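Local coordinates for beta-N-acetylhexosaminidase (Bacteroides fragilis, PDB 4PYS), which probably cleaves terminal beta-linked N-acetylhexosamine residues from glycans as a family 20 glycoside hydrolase, at residues A[175-180]-A[198-203]; A[273-278]-A[328-333]; A[283-288]-A[337-342]. One frame throughout, in Å; residues are numbered along the deposited sequence.

Interaction 1 of 3, residues A[175-180]-A[198-203]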
loop_
_atom_site.group_PDB
_atom_site.type_symbol
_atom_site.label_atom_id
_atom_site.label_comp_id
_atom_site.label_asym_id
_atom_site.label_seq_id
_atom_site.Cartn_x
_atom_site.Cartn_y
_atom_site.Cartn_z
ATOM N N ARG A 175 5.364 7.581 14.783
ATOM C CA ARG A 175 6.339 6.494 14.760
ATOM C C ARG A 175 7.490 6.663 13.784
ATOM O O ARG A 175 8.284 5.734 13.610
ATOM C CB ARG A 175 5.628 5.151 14.524
ATOM C CG ARG A 175 4.477 4.959 15.491
ATOM C CD ARG A 175 4.258 3.520 15.918
ATOM N NE ARG A 175 2.946 3.426 16.547
ATOM C CZ ARG A 175 2.736 3.498 17.852
ATOM N NH1 ARG A 175 3.764 3.613 18.689
ATOM N NH2 ARG A 175 1.499 3.432 18.326
ATOM N N ILE A 176 7.609 7.837 13.158
ATOM C CA ILE A 176 8.702 8.043 12.211
ATOM C C ILE A 176 9.750 8.955 12.837
ATOM O O ILE A 176 9.444 10.080 13.238
ATOM C CB ILE A 176 8.201 8.545 10.820
ATOM C CG1 ILE A 176 9.380 8.758 9.873
ATOM C CG2 ILE A 176 7.359 9.800 10.951
ATOM C CD1 ILE A 176 10.051 7.466 9.473
ATOM N N GLU A 177 10.972 8.446 12.980
ATOM C CA GLU A 177 12.038 9.227 13.608
ATOM C C GLU A 177 12.441 10.415 12.743
ATOM O O GLU A 177 12.726 10.259 11.549
ATOM C CB GLU A 177 13.267 8.357 13.906
ATOM C CG GLU A 177 14.379 9.140 14.607
ATOM C CD GLU A 177 15.623 8.320 14.897
ATOM O OE1 GLU A 177 16.131 7.636 13.984
ATOM O OE2 GLU A 177 16.109 8.380 16.044
ATOM N N ILE A 178 12.459 11.595 13.363
ATOM C CA ILE A 178 12.889 12.834 12.725
ATOM C C ILE A 178 14.025 13.369 13.588
ATOM O O ILE A 178 13.796 13.753 14.733
ATOM C CB ILE A 178 11.756 13.889 12.686
ATOM C CG1 ILE A 178 10.502 13.339 11.987
ATOM C CG2 ILE A 178 12.242 15.168 12.003
ATOM C CD1 ILE A 178 10.739 12.805 10.573
ATOM N N LYS A 179 15.244 13.368 13.050
ATOM C CA LYS A 179 16.430 13.698 13.839
ATOM C C LYS A 179 16.381 15.121 14.386
ATOM O O LYS A 179 16.851 15.388 15.498
ATOM C CB LYS A 179 17.700 13.523 13.000
ATOM C CG LYS A 179 17.966 12.101 12.516
ATOM C CD LYS A 179 18.302 11.190 13.673
ATOM C CE LYS A 179 18.986 9.918 13.194
ATOM N NZ LYS A 179 19.357 9.049 14.347
ATOM N N ARG A 180 15.810 16.025 13.600
ATOM C CA ARG A 180 15.762 17.436 13.977
ATOM C C ARG A 180 14.839 17.665 15.168
ATOM O O ARG A 180 15.023 18.609 15.929
ATOM C CB ARG A 180 15.301 18.289 12.794
ATOM C CG ARG A 180 15.522 19.774 13.017
ATOM C CD ARG A 180 14.626 20.611 12.140
ATOM N NE ARG A 180 14.750 22.026 12.484
ATOM C CZ ARG A 180 15.302 22.932 11.687
ATOM N NH1 ARG A 180 15.763 22.561 10.495
ATOM N NH2 ARG A 180 15.373 24.204 12.069
ATOM N N GLN A 198 3.445 0.953 21.810
ATOM C CA GLN A 198 4.685 1.686 22.080
ATOM C C GLN A 198 5.781 1.297 21.092
ATOM O O GLN A 198 5.983 0.115 20.813
ATOM C CB GLN A 198 5.169 1.446 23.515
ATOM C CG GLN A 198 4.108 1.665 24.591
ATOM C CD GLN A 198 3.127 0.502 24.693
ATOM O OE1 GLN A 198 3.479 -0.650 24.427
ATOM N NE2 GLN A 198 1.884 0.806 25.058
ATOM N N GLY A 199 6.481 2.292 20.552
ATOM C CA GLY A 199 7.630 2.020 19.705
ATOM C C GLY A 199 7.639 2.837 18.432
ATOM O O GLY A 199 6.601 3.357 18.022
ATOM N N PHE A 200 8.802 2.936 17.795
ATOM C CA PHE A 200 8.910 3.707 16.557
ATOM C C PHE A 200 9.923 3.094 15.612
ATOM O O PHE A 200 10.665 2.178 15.984
ATOM C CB PHE A 200 9.293 5.159 16.859
ATOM C CG PHE A 200 10.640 5.309 17.512
ATOM C CD1 PHE A 200 10.775 5.157 18.882
ATOM C CD2 PHE A 200 11.770 5.597 16.751
ATOM C CE1 PHE A 200 12.020 5.297 19.501
ATOM C CE2 PHE A 200 13.019 5.740 17.360
ATOM C CZ PHE A 200 13.140 5.586 18.737
ATOM N N TYR A 201 9.952 3.615 14.391
ATOM C CA TYR A 201 10.893 3.176 13.375
ATOM C C TYR A 201 12.009 4.213 13.267
ATOM O O TYR A 201 11.763 5.379 12.943
ATOM C CB TYR A 201 10.155 2.980 12.058
ATOM C CG TYR A 201 8.956 2.083 12.282
ATOM C CD1 TYR A 201 9.123 0.714 12.478
ATOM C CD2 TYR A 201 7.673 2.612 12.380
ATOM C CE1 TYR A 201 8.027 -0.115 12.721
ATOM C CE2 TYR A 201 6.569 1.793 12.631
ATOM C CZ TYR A 201 6.756 0.429 12.803
ATOM O OH TYR A 201 5.676 -0.403 13.064
ATOM N N SER A 202 13.229 3.795 13.587
ATOM C CA SER A 202 14.380 4.692 13.521
ATOM C C SER A 202 14.721 4.914 12.057
ATOM O O SER A 202 14.240 4.184 11.189
ATOM C CB SER A 202 15.581 4.069 14.219
ATOM O OG SER A 202 15.997 2.916 13.514
ATOM N N GLN A 203 15.554 5.909 11.767
ATOM C CA GLN A 203 15.904 6.161 10.376
ATOM C C GLN A 203 16.660 4.970 9.779
ATOM O O GLN A 203 16.505 4.667 8.596
ATOM C CB GLN A 203 16.662 7.492 10.242
ATOM C CG GLN A 203 15.808 8.646 10.762
ATOM C CD GLN A 203 16.177 10.003 10.187
ATOM O OE1 GLN A 203 17.283 10.204 9.677
ATOM N NE2 GLN A 203 15.243 10.951 10.274
#

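Interaction 2 of 3, residues A[273-278]-A[328-333]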
loop_
_atom_site.group_PDB
_atom_site.type_symbol
_atom_site.label_atom_id
_atom_site.label_comp_id
_atom_site.label_asym_id
_atom_site.label_seq_id
_atom_site.Cartn_x
_atom_site.Cartn_y
_atom_site.Cartn_z
ATOM N N VAL A 273 10.156 18.665 8.812
ATOM C CA VAL A 273 9.821 17.244 8.903
ATOM C C VAL A 273 9.788 16.615 7.509
ATOM O O VAL A 273 10.346 15.545 7.286
ATOM C CB VAL A 273 8.469 17.007 9.609
ATOM C CG1 VAL A 273 8.032 15.548 9.462
ATOM C CG2 VAL A 273 8.560 17.380 11.075
ATOM N N LEU A 274 9.144 17.289 6.565
ATOM C CA LEU A 274 9.053 16.752 5.211
ATOM C C LEU A 274 10.419 16.696 4.522
ATOM O O LEU A 274 10.651 15.839 3.660
ATOM C CB LEU A 274 8.055 17.554 4.372
ATOM C CG LEU A 274 6.585 17.384 4.752
ATOM C CD1 LEU A 274 5.723 18.098 3.765
ATOM C CD2 LEU A 274 6.199 15.922 4.775
ATOM N N ASP A 275 11.316 17.603 4.898
ATOM C CA ASP A 275 12.690 17.558 4.403
ATOM C C ASP A 275 13.301 16.192 4.725
ATOM O O ASP A 275 13.873 15.541 3.852
ATOM C CB ASP A 275 13.543 18.682 5.007
ATOM C CG ASP A 275 13.334 20.024 4.314
ATOM O OD1 ASP A 275 12.600 20.070 3.307
ATOM O OD2 ASP A 275 13.913 21.035 4.770
ATOM N N GLU A 276 13.151 15.746 5.971
ATOM C CA GLU A 276 13.721 14.465 6.376
ATOM C C GLU A 276 12.969 13.292 5.770
ATOM O O GLU A 276 13.583 12.319 5.320
ATOM C CB GLU A 276 13.802 14.351 7.901
ATOM C CG GLU A 276 14.962 15.175 8.463
ATOM C CD GLU A 276 15.289 14.867 9.912
ATOM O OE1 GLU A 276 15.225 13.688 10.316
ATOM O OE2 GLU A 276 15.625 15.816 10.647
ATOM N N VAL A 277 11.644 13.391 5.748
ATOM C CA VAL A 277 10.823 12.368 5.107
ATOM C C VAL A 277 11.229 12.166 3.645
ATOM O O VAL A 277 11.319 11.035 3.167
ATOM C CB VAL A 277 9.327 12.690 5.226
ATOM C CG1 VAL A 277 8.495 11.716 4.397
ATOM C CG2 VAL A 277 8.894 12.603 6.676
ATOM N N CYS A 278 11.498 13.253 2.934
ATOM C CA CYS A 278 11.901 13.122 1.538
ATOM C C CYS A 278 13.308 12.534 1.366
ATOM O O CYS A 278 13.580 11.853 0.375
ATOM C CB CYS A 278 11.737 14.451 0.795
ATOM S SG CYS A 278 9.985 14.855 0.558
ATOM N N ALA A 328 1.801 20.996 -0.119
ATOM C CA ALA A 328 1.892 20.377 -1.429
ATOM C C ALA A 328 2.852 21.173 -2.314
ATOM O O ALA A 328 3.627 20.596 -3.076
ATOM C CB ALA A 328 0.522 20.283 -2.067
ATOM N N ASP A 329 2.809 22.499 -2.210
ATOM C CA ASP A 329 3.731 23.318 -2.992
ATOM C C ASP A 329 5.170 23.045 -2.580
ATOM O O ASP A 329 6.072 23.030 -3.418
ATOM C CB ASP A 329 3.411 24.806 -2.864
ATOM C CG ASP A 329 2.706 25.350 -4.090
ATOM O OD1 ASP A 329 3.347 25.423 -5.162
ATOM O OD2 ASP A 329 1.514 25.706 -3.979
ATOM N N TYR A 330 5.379 22.822 -1.286
ATOM C CA TYR A 330 6.702 22.484 -0.789
ATOM C C TYR A 330 7.177 21.164 -1.392
ATOM O O TYR A 330 8.323 21.049 -1.842
ATOM C CB TYR A 330 6.701 22.378 0.733
ATOM C CG TYR A 330 8.092 22.314 1.286
ATOM C CD1 TYR A 330 8.931 23.414 1.191
ATOM C CD2 TYR A 330 8.584 21.153 1.877
ATOM C CE1 TYR A 330 10.212 23.377 1.676
ATOM C CE2 TYR A 330 9.881 21.108 2.375
ATOM C CZ TYR A 330 10.686 22.228 2.264
ATOM O OH TYR A 330 11.977 22.225 2.747
ATOM N N LEU A 331 6.292 20.173 -1.387
ATOM C CA LEU A 331 6.606 18.881 -1.979
ATOM C C LEU A 331 6.875 19.050 -3.473
ATOM O O LEU A 331 7.768 18.406 -4.025
ATOM C CB LEU A 331 5.478 17.882 -1.736
ATOM C CG LEU A 331 5.428 17.313 -0.320
ATOM C CD1 LEU A 331 4.256 16.369 -0.181
ATOM C CD2 LEU A 331 6.737 16.603 -0.003
ATOM N N LYS A 332 6.120 19.941 -4.111
ATOM C CA LYS A 332 6.292 20.199 -5.538
ATOM C C LYS A 332 7.704 20.686 -5.863
ATOM O O LYS A 332 8.311 20.232 -6.835
ATOM C CB LYS A 332 5.255 21.204 -6.046
ATOM C CG LYS A 332 5.298 21.412 -7.553
ATOM C CD LYS A 332 4.118 22.224 -8.038
ATOM C CE LYS A 332 4.293 22.614 -9.496
ATOM N NZ LYS A 332 3.121 23.379 -9.998
ATOM N N GLN A 333 8.237 21.588 -5.045
ATOM C CA GLN A 333 9.587 22.106 -5.287
ATOM C C GLN A 333 10.645 21.047 -4.968
ATOM O O GLN A 333 11.807 21.189 -5.334
ATOM C CB GLN A 333 9.836 23.427 -4.538
ATOM C CG GLN A 333 10.162 23.311 -3.050
ATOM C CD GLN A 333 10.190 24.675 -2.354
ATOM O OE1 GLN A 333 9.294 25.498 -2.544
ATOM N NE2 GLN A 333 11.221 24.913 -1.548
#

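Interaction 3 of 3, residues A[283-288]-A[337-342]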
loop_
_atom_site.group_PDB
_atom_site.type_symbol
_atom_site.label_atom_id
_atom_site.label_comp_id
_atom_site.label_asym_id
_atom_site.label_seq_id
_atom_site.Cartn_x
_atom_site.Cartn_y
_atom_site.Cartn_z
ATOM N N SER A 283 10.196 7.664 -2.613
ATOM C CA SER A 283 8.878 7.640 -3.269
ATOM C C SER A 283 8.499 8.967 -3.933
ATOM O O SER A 283 8.588 10.022 -3.320
ATOM C CB SER A 283 7.800 7.273 -2.251
ATOM O OG SER A 283 6.504 7.373 -2.820
ATOM N N ALA A 284 8.071 8.898 -5.188
ATOM C CA ALA A 284 7.589 10.070 -5.905
ATOM C C ALA A 284 6.336 10.656 -5.247
ATOM O O ALA A 284 6.004 11.836 -5.459
ATOM C CB ALA A 284 7.309 9.711 -7.352
ATOM N N TYR A 285 5.649 9.823 -4.467
ATOM C CA TYR A 285 4.416 10.206 -3.789
ATOM C C TYR A 285 4.587 10.274 -2.272
ATOM O O TYR A 285 5.096 9.336 -1.646
ATOM C CB TYR A 285 3.338 9.159 -4.064
ATOM C CG TYR A 285 2.932 9.084 -5.504
ATOM C CD1 TYR A 285 1.900 9.870 -5.989
ATOM C CD2 TYR A 285 3.563 8.207 -6.378
ATOM C CE1 TYR A 285 1.514 9.803 -7.306
ATOM C CE2 TYR A 285 3.178 8.130 -7.703
ATOM C CZ TYR A 285 2.157 8.935 -8.162
ATOM O OH TYR A 285 1.761 8.875 -9.483
ATOM N N ILE A 286 4.122 11.365 -1.676
ATOM C CA ILE A 286 4.099 11.479 -0.212
ATOM C C ILE A 286 2.670 11.787 0.196
ATOM O O ILE A 286 2.049 12.690 -0.376
ATOM C CB ILE A 286 4.997 12.637 0.267
ATOM C CG1 ILE A 286 6.418 12.498 -0.292
ATOM C CG2 ILE A 286 5.004 12.717 1.798
ATOM C CD1 ILE A 286 7.224 11.346 0.316
ATOM N N HIS A 287 2.148 11.059 1.179
ATOM C CA HIS A 287 0.759 11.227 1.591
ATOM C C HIS A 287 0.737 12.203 2.769
ATOM O O HIS A 287 1.467 12.011 3.737
ATOM C CB HIS A 287 0.187 9.880 2.031
ATOM C CG HIS A 287 -1.310 9.794 1.977
ATOM N ND1 HIS A 287 -2.138 10.664 2.656
ATOM C CD2 HIS A 287 -2.127 8.912 1.349
ATOM C CE1 HIS A 287 -3.398 10.340 2.427
ATOM N NE2 HIS A 287 -3.419 9.276 1.642
ATOM N N LEU A 288 -0.083 13.243 2.685
ATOM C CA LEU A 288 -0.135 14.245 3.752
ATOM C C LEU A 288 -1.445 14.185 4.537
ATOM O O LEU A 288 -1.762 15.104 5.293
ATOM C CB LEU A 288 0.077 15.652 3.187
ATOM C CG LEU A 288 1.439 15.898 2.538
ATOM C CD1 LEU A 288 1.538 17.327 2.005
ATOM C CD2 LEU A 288 2.576 15.600 3.525
ATOM N N LYS A 337 4.880 14.357 -5.531
ATOM C CA LYS A 337 3.438 14.554 -5.582
ATOM C C LYS A 337 2.872 14.402 -4.177
ATOM O O LYS A 337 3.425 13.670 -3.355
ATOM C CB LYS A 337 2.794 13.549 -6.537
ATOM C CG LYS A 337 3.175 13.823 -7.998
ATOM C CD LYS A 337 2.483 12.878 -8.968
ATOM C CE LYS A 337 2.806 13.253 -10.418
ATOM N NZ LYS A 337 2.444 14.669 -10.729
ATOM N N ALA A 338 1.778 15.104 -3.897
ATOM C CA ALA A 338 1.185 15.090 -2.562
ATOM C C ALA A 338 -0.176 14.419 -2.599
ATOM O O ALA A 338 -1.062 14.854 -3.343
ATOM C CB ALA A 338 1.052 16.508 -2.048
ATOM N N ILE A 339 -0.360 13.366 -1.801
ATOM C CA ILE A 339 -1.655 12.699 -1.749
ATOM C C ILE A 339 -2.425 13.193 -0.530
ATOM O O ILE A 339 -1.856 13.312 0.554
ATOM C CB ILE A 339 -1.526 11.163 -1.645
ATOM C CG1 ILE A 339 -0.639 10.611 -2.763
ATOM C CG2 ILE A 339 -2.908 10.507 -1.701
ATOM C CD1 ILE A 339 -0.238 9.132 -2.558
ATOM N N PHE A 340 -3.714 13.474 -0.711
ATOM C CA PHE A 340 -4.579 13.884 0.394
ATOM C C PHE A 340 -5.802 12.988 0.415
ATOM O O PHE A 340 -6.256 12.551 -0.638
ATOM C CB PHE A 340 -5.071 15.321 0.198
ATOM C CG PHE A 340 -4.000 16.366 0.312
ATOM C CD1 PHE A 340 -3.542 16.780 1.558
ATOM C CD2 PHE A 340 -3.481 16.965 -0.823
ATOM C CE1 PHE A 340 -2.570 17.759 1.669
ATOM C CE2 PHE A 340 -2.504 17.953 -0.724
ATOM C CZ PHE A 340 -2.048 18.347 0.525
ATOM N N TRP A 341 -6.354 12.724 1.596
ATOM C CA TRP A 341 -7.656 12.058 1.662
ATOM C C TRP A 341 -8.723 12.952 1.028
ATOM O O TRP A 341 -8.621 14.174 1.080
ATOM C CB TRP A 341 -8.035 11.740 3.112
ATOM C CG TRP A 341 -7.094 10.760 3.780
ATOM C CD1 TRP A 341 -6.223 11.023 4.804
ATOM C CD2 TRP A 341 -6.931 9.380 3.460
ATOM N NE1 TRP A 341 -5.533 9.884 5.140
ATOM C CE2 TRP A 341 -5.954 8.858 4.331
ATOM C CE3 TRP A 341 -7.525 8.526 2.530
ATOM C CZ2 TRP A 341 -5.554 7.526 4.291
ATOM C CZ3 TRP A 341 -7.129 7.194 2.496
ATOM C CH2 TRP A 341 -6.153 6.708 3.369
ATOM N N GLY A 342 -9.747 12.344 0.430
ATOM C CA GLY A 342 -10.722 13.094 -0.349
ATOM C C GLY A 342 -11.570 14.125 0.388
ATOM O O GLY A 342 -12.156 14.999 -0.260
#

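Interaction 1 of 3, residues A[175-180]-A[198-203]
Glu177 OE1 is held from both segments: Gln203 N donates to it at 2.9 Å, and Lys179 NZ, from Glu177's own segment, adds a looser salt bridge. The Gln203 N-H arrives on the anti side of the carboxylate, tilted from its plane. With CG anti to the backbone N (chi1 -178°) and the chain extended, Glu177 carries its carboxylate across to Gln203 N. Gln203 answers with its own side chain, which crosses that of Glu177 at about a right angle. Its NE2 donates to Glu177 O at 2.9 Å, with the acceptor in the amide plane but the donor above the carbonyl plane, off the lone pairs. The second hydrogen bond of NE2 goes to Glu276 on helix 264-280, so the amide is fixed in rotation; its OE1 lies 3.5 Å from Lys179 CG.

Both segments are loop in the catalytic TIM-barrel domain, but for Gln203, which begins helix 203-214. Ser202 is that helix's N-cap: its side chain caps a backbone N just past the segment, and Glu205 OE1 accepts from Ser202 N, consistent with a capping box. The carboxylate of Glu177 thus sits at a helix N-terminus, which would probably stabilise its negative charge.

Earlier in both segments, Ile176 and Tyr201 form a single beta bridge. Tyr201 N meets Arg175 O at 2.8 Å, and Glu177 N meets Tyr201 O at 3.2 Å. The Tyr201 ring lies beside Arg175, CD2 3.9 Å from Arg175 CB, while its hydroxyl bonds to Gln144 O. Arg175 bends at chi2 (-146°), bringing the edge of its guanidinium to Gly199. There NH1 donates to Gly199 O at 2.9 Å, on a carbonyl lone pair; the same nitrogen also bonds to Gln197 O. Phe200 CB lies 3.5 Å from Arg175 O.

Interaction 2 of 3, residues A[273-278]-A[328-333]
Leu274 and Cys278, one turn apart on helix 264-280, face Leu331 of helix 316-333. These are two helices of the outer layer of the TIM barrel, each running into a barrel strand (285-287 and 337-341). The segments' axes cross at -41° and approach to 11.1 Å, a separation that only side chains bridge.

The one polar link lies at the margin of the apolar patch. Tyr330 is swung across by a first torsion of -168°, CG anti to the backbone N, and its OH donates to Asp275 OD1. The modelled separation of 2.3 Å is too short to be taken literally, and the strength of the bond is doubtful. OD1 lies at the edge of the ring, in its plane, with the carboxylate turned 33° from the ring. A long, weak ion pair also joins Asp275 to Lys334.

Leu274, Cys278 and Leu331 are buried. Leu274 CB lies at the ring edge, a loose 4.4 Å from Tyr330 CD2. The side chains of Leu274 and Leu331 cross at about a right angle, Leu274 CD1 lying 4.2 Å from Leu331 CG. The tightest apolar approach is between Cys278 SG and Leu331 CD2, at 3.7 Å.

Interaction 3 of 3, residues A[283-288]-A[337-342]
Strands 285-287 and 337-341 run parallel, their axes 4.6 Å apart and twisted by 32°, with Tyr285, Ile286 and His287 bridged to Lys337, Ala338 and Ile339. They are neighbouring strands of the TIM barrel, joined by a beta-alpha-beta crossover whose long connection carries helix 302-310 and the zinc ligands Cys301 and Cys304 before helix 316-333 returns to the sheet. Four near-straight backbone bonds tie them: Lys337 N to Ala284 O, Ile286 N to Lys337 O, Ile339 N to Ile286 O, and Leu288 N to Ile339 O, the last at 2.8 Å.

On the face of Tyr285, His287, Lys337 and Ile339, Ile339 sits between the two rings. Its CD1 touches Tyr285 CB at 3.9 Å, while its CG2 lies over the face of the His287 ring, 3.8 Å from the centroid, a CH-pi contact. Lys337 runs alongside Tyr285 in the same direction, CD 3.6 Å from Tyr285 CE1.

Toward helix 316-333, Leu288 and Phe340 point the same way. Leu288 CB packs on Phe340 CE1 at 3.7 Å, and Leu288 CD1 also touches Ala338 CB. Leu331 of the helix covers both Leu288 and Ala338.

At the C-terminal ends, His287 opens a His-Leu-Gly-Gly-Asp sequence that matches the family 20 signature, and Trp341 touches its Asp291. His287 ND1 is hydrogen-bonded with Gly289 N and NE2 with Gln359 OE1, which fixes the ring's rotation. Trp341 NE1 bonds to Glu223 OE2, and a bound glycerol, about 3 Å from the Trp341 side chain, may mark the substrate pocket. The first torsion of His287, -158° with CG anti to the backbone N, turns the ring toward the indole. The two rings meet obliquely, planes 49° apart, and His287 CE1 lies over one face of the indole, 3.5 Å from Trp341 NE1.

The three contacts step from the periphery of the barrel to its wall. Interactions 1 and 2, centres about 18 Å apart, meet through Glu276: besides Gln203, its OE1 takes Lys179 N at 2.8 Å, and Ile178 CD1 packs on Val273 CG1. Interactions 2 and 3 lie closer, about 10 Å between centres. Each helix of interaction 2 leads into a strand of interaction 3, and Leu331 CD1 reaches Leu288 CD1 at 3.6 Å and Ala338 CB at 3.7 Å. Interactions 1 and 3 do not touch, their nearest atoms being about 10 Å apart. Interaction 3 adjoins the probable active-site pocket through Trp341, whereas interaction 1 joins loop 175-180 to the start of helix 203-214 and interaction 2 two helices outside the barrel.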